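Aminoglycoside 6-N-acetyltransferase type Ib11 (Salmonella typhimurium, PDB 2PRB) probably transfers an acetyl group from acetyl-CoA to the 6'-amino group of aminoglycosides such as kanamycin B, conferring antibiotic resistance. Local coordinates at residues A[77-82]-A[105-110]. The protein carries 2 engineered substitutions. Numbering follows the deposited sequence.
Engineered in segment 105-110: Gln-106 (natural residue Leu), Leu-107 (natural residue Ser). With COA (coenzyme A), chain B.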
loop_
_atom_site.group_PDB
_atom_site.type_symbol
_atom_site.label_atom_id
_atom_site.label_comp_id
_atom_site.label_asym_id
_atom_site.label_seq_id
_atom_site.Cartn_x
_atom_site.Cartn_y
_atom_site.Cartn_z
ATOM N N ILE A 77 8.922 4.911 -9.856
ATOM C CA ILE A 77 9.672 3.789 -9.281
ATOM C C ILE A 77 8.789 2.774 -8.552
ATOM O O ILE A 77 9.274 1.740 -8.090
ATOM C CB ILE A 77 10.800 4.262 -8.317
ATOM C CG1 ILE A 77 10.235 5.141 -7.189
ATOM C CG2 ILE A 77 11.919 4.961 -9.093
ATOM C CD1 ILE A 77 11.049 5.096 -5.900
ATOM N N GLY A 78 7.499 3.071 -8.437
ATOM C CA GLY A 78 6.601 2.169 -7.727
ATOM C C GLY A 78 5.135 2.531 -7.764
ATOM O O GLY A 78 4.745 3.577 -8.290
ATOM N N TYR A 79 4.329 1.636 -7.201
ATOM C CA TYR A 79 2.886 1.804 -7.111
ATOM C C TYR A 79 2.479 1.637 -5.657
ATOM O O TYR A 79 3.055 0.819 -4.942
ATOM C CB TYR A 79 2.181 0.750 -7.975
ATOM C CG TYR A 79 0.678 0.683 -7.791
ATOM C CD1 TYR A 79 -0.162 1.596 -8.427
ATOM C CD2 TYR A 79 0.099 -0.298 -6.983
ATOM C CE1 TYR A 79 -1.541 1.539 -8.262
ATOM C CE2 TYR A 79 -1.284 -0.363 -6.809
ATOM C CZ TYR A 79 -2.094 0.561 -7.456
ATOM O OH TYR A 79 -3.458 0.515 -7.296
ATOM N N ALA A 80 1.489 2.415 -5.226
ATOM C CA ALA A 80 0.936 2.285 -3.884
ATOM C C ALA A 80 -0.578 2.468 -3.892
ATOM O O ALA A 80 -1.142 3.051 -4.824
ATOM C CB ALA A 80 1.598 3.276 -2.926
ATOM N N GLN A 81 -1.219 1.944 -2.850
ATOM C CA GLN A 81 -2.655 2.077 -2.639
ATOM C C GLN A 81 -2.915 2.453 -1.197
ATOM O O GLN A 81 -2.271 1.926 -0.287
ATOM C CB GLN A 81 -3.362 0.744 -2.885
ATOM C CG GLN A 81 -3.627 0.423 -4.318
ATOM C CD GLN A 81 -4.179 -0.980 -4.514
ATOM O OE1 GLN A 81 -4.430 -1.717 -3.553
ATOM N NE2 GLN A 81 -4.366 -1.357 -5.765
ATOM N N SER A 82 -3.864 3.360 -0.989
ATOM C CA SER A 82 -4.431 3.564 0.335
ATOM C C SER A 82 -5.920 3.270 0.258
ATOM O O SER A 82 -6.536 3.436 -0.795
ATOM C CB SER A 82 -4.179 4.985 0.845
ATOM O OG SER A 82 -4.958 5.928 0.131
ATOM N N ASP A 105 -0.939 -0.502 0.759
ATOM C CA ASP A 105 -0.228 -1.546 0.034
ATOM C C ASP A 105 0.708 -0.853 -0.942
ATOM O O ASP A 105 0.413 0.251 -1.403
ATOM C CB ASP A 105 -1.207 -2.437 -0.732
ATOM C CG ASP A 105 -1.960 -3.393 0.169
ATOM O OD1 ASP A 105 -1.322 -4.291 0.761
ATOM O OD2 ASP A 105 -3.195 -3.258 0.272
ATOM N N GLN A 106 1.839 -1.483 -1.255
ATOM C CA GLN A 106 2.800 -0.862 -2.169
ATOM C C GLN A 106 3.785 -1.852 -2.775
ATOM O O GLN A 106 3.968 -2.958 -2.263
ATOM C CB GLN A 106 3.551 0.302 -1.492
ATOM C CG GLN A 106 4.602 -0.098 -0.452
ATOM C CD GLN A 106 4.018 -0.851 0.723
ATOM O OE1 GLN A 106 4.445 -1.967 1.027
ATOM N NE2 GLN A 106 3.026 -0.257 1.381
ATOM N N LEU A 107 4.413 -1.430 -3.869
ATOM C CA LEU A 107 5.411 -2.231 -4.565
ATOM C C LEU A 107 6.456 -1.321 -5.204
ATOM O O LEU A 107 6.152 -0.187 -5.583
ATOM C CB LEU A 107 4.740 -3.107 -5.635
ATOM C CG LEU A 107 4.034 -2.435 -6.823
ATOM C CD1 LEU A 107 5.002 -2.175 -7.985
ATOM C CD2 LEU A 107 2.865 -3.287 -7.292
ATOM N N LEU A 108 7.681 -1.818 -5.314
ATOM C CA LEU A 108 8.714 -1.136 -6.091
ATOM C C LEU A 108 8.828 -1.800 -7.457
ATOM O O LEU A 108 8.888 -3.024 -7.553
ATOM C CB LEU A 108 10.061 -1.153 -5.358
ATOM C CG LEU A 108 10.188 -0.341 -4.061
ATOM C CD1 LEU A 108 11.507 -0.643 -3.357
ATOM C CD2 LEU A 108 10.051 1.156 -4.319
ATOM N N ALA A 109 8.853 -0.980 -8.506
ATOM C CA ALA A 109 8.818 -1.451 -9.895
ATOM C C ALA A 109 10.067 -2.215 -10.346
ATOM O O ALA A 109 9.966 -3.190 -11.095
ATOM C CB ALA A 109 8.570 -0.279 -10.823
ATOM N N ASN A 110 11.233 -1.766 -9.888
ATOM C CA ASN A 110 12.514 -2.270 -10.387
ATOM C C ASN A 110 13.217 -3.208 -9.409
ATOM O O ASN A 110 13.541 -2.820 -8.285
ATOM C CB ASN A 110 13.431 -1.097 -10.763
ATOM C CG ASN A 110 12.808 -0.171 -11.800
ATOM O OD1 ASN A 110 12.389 -0.611 -12.872
ATOM N ND2 ASN A 110 12.750 1.121 -11.486
HETATM N N1A COA B . 13.809 -11.766 6.545
HETATM C C2A COA B . 13.981 -10.711 7.423
HETATM N N3A COA B . 14.325 -9.462 6.935
HETATM C C4A COA B . 14.496 -9.266 5.600
HETATM C C5A COA B . 14.324 -10.314 4.702
HETATM C C6A COA B . 13.979 -11.576 5.183
HETATM N N6A COA B . 13.666 -12.555 4.339
HETATM N N7A COA B . 14.554 -9.835 3.458
HETATM C C8A COA B . 14.862 -8.519 3.547
HETATM N N9A COA B . 14.831 -8.154 4.869
HETATM C C1B COA B . 14.921 -6.792 5.434
HETATM C C2B COA B . 16.188 -6.049 5.043
HETATM O O2B COA B . 17.268 -6.429 5.862
HETATM C C3B COA B . 15.782 -4.601 5.247
HETATM O O3B COA B . 15.982 -4.208 6.587
HETATM P P3B COA B . 17.331 -3.513 7.128
HETATM O O7A COA B . 17.384 -2.091 6.626
HETATM O O8A COA B . 18.550 -4.267 6.648
HETATM O O9A COA B . 17.299 -3.523 8.639
HETATM C C4B COA B . 14.276 -4.608 5.008
HETATM O O4B COA B . 13.857 -5.964 5.012
HETATM C C5B COA B . 13.888 -3.956 3.689
HETATM O O5B COA B . 13.835 -2.553 3.823
HETATM P P1A COA B . 13.736 -1.661 2.486
HETATM O O1A COA B . 15.052 -1.694 1.748
HETATM O O2A COA B . 13.300 -0.245 2.784
HETATM O O3A COA B . 12.592 -2.449 1.672
HETATM P P2A COA B . 12.367 -2.298 0.089
HETATM O O4A COA B . 13.054 -1.054 -0.419
HETATM O O5A COA B . 12.822 -3.535 -0.648
HETATM O O6A COA B . 10.769 -2.127 -0.015
HETATM C CBP COA B . 8.865 -3.565 -0.460
HETATM C CCP COA B . 9.893 -3.078 0.564
HETATM C CDP COA B . 7.942 -4.563 0.238
HETATM C CEP COA B . 8.036 -2.362 -0.916
HETATM C CAP COA B . 9.593 -4.208 -1.654
HETATM O OAP COA B . 10.547 -5.167 -1.238
HETATM C C9P COA B . 8.669 -4.784 -2.698
HETATM O O9P COA B . 8.088 -3.931 -3.652
HETATM N N8P COA B . 8.446 -6.100 -2.674
HETATM C C7P COA B . 7.705 -6.799 -3.714
HETATM C C6P COA B . 6.191 -6.586 -3.632
HETATM C C5P COA B . 5.678 -6.715 -2.211
HETATM O O5P COA B . 6.103 -7.604 -1.456
HETATM N N4P COA B . 4.755 -5.828 -1.836
HETATM C C3P COA B . 4.284 -5.738 -0.465
HETATM C C2P COA B . 3.183 -6.746 -0.162
HETATM S S1P COA B . 2.538 -6.564 1.520
HETATM O O HOH W 1 11.669 0.455 -8.109
HETATM O O HOH W 2 -4.818 -1.898 -0.898
#
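Ile-77 O receives the N-H of Ala-109 at 2.8 Å, a straight bond, with the donor above the carbonyl plane. A water also donates to this oxygen and accepts from Asn-110 N, extending the pairing past the end of strand 105-108. Ile-77 and Gly-78 both face Ala-70 on the other neighbouring strand, forming a classic beta bulge. Gly-78 suits its place opposite Leu-108 because its bare CA lies only 3.2 Å from Leu-107 O, a close approach that the absence of a CB permits.

Tyr-79 and Leu-107, the latter engineered, form a hydrogen-bonded antiparallel pair, gripped by Tyr-79 N to Leu-107 O and by Leu-107 N to Tyr-79 O, the second at 2.8 Å. A chi1 of 171°, which sets CG opposite the backbone N, sends the tyrosine ring along its own strand towards Gln-81; Leu-107 CG meets Tyr-79 CB at 3.9 Å, and its CD2 lies obliquely to the ring. Trp-29 and Leu-26 of helix 23-29 also pack against this tyrosine. On the other face, small Ala-80 sets its CB 3.8 Å from CB of engineered Gln-106, beneath helix 118-131.

Gln-81 exchanges two backbone bonds with Asp-105. Its extended side chain brings NE2 to Tyr-79 OH at 2.6 Å, in the ring plane at its edge, so amide and phenol steady each other, while a water donates to Gln-81 OE1.

Strand 75-84 uses one edge of strand 101-108; along the other, Leu-108 N donates to coenzyme A O9P at 2.7 Å and Gln-106 O weakly accepts from N4P. Such sheet-like pairing with the pantetheine arm is a hallmark of GNAT enzymes, consistent with main-chain groups of this strand helping to hold the cofactor, whatever the side chains at 106 and 107.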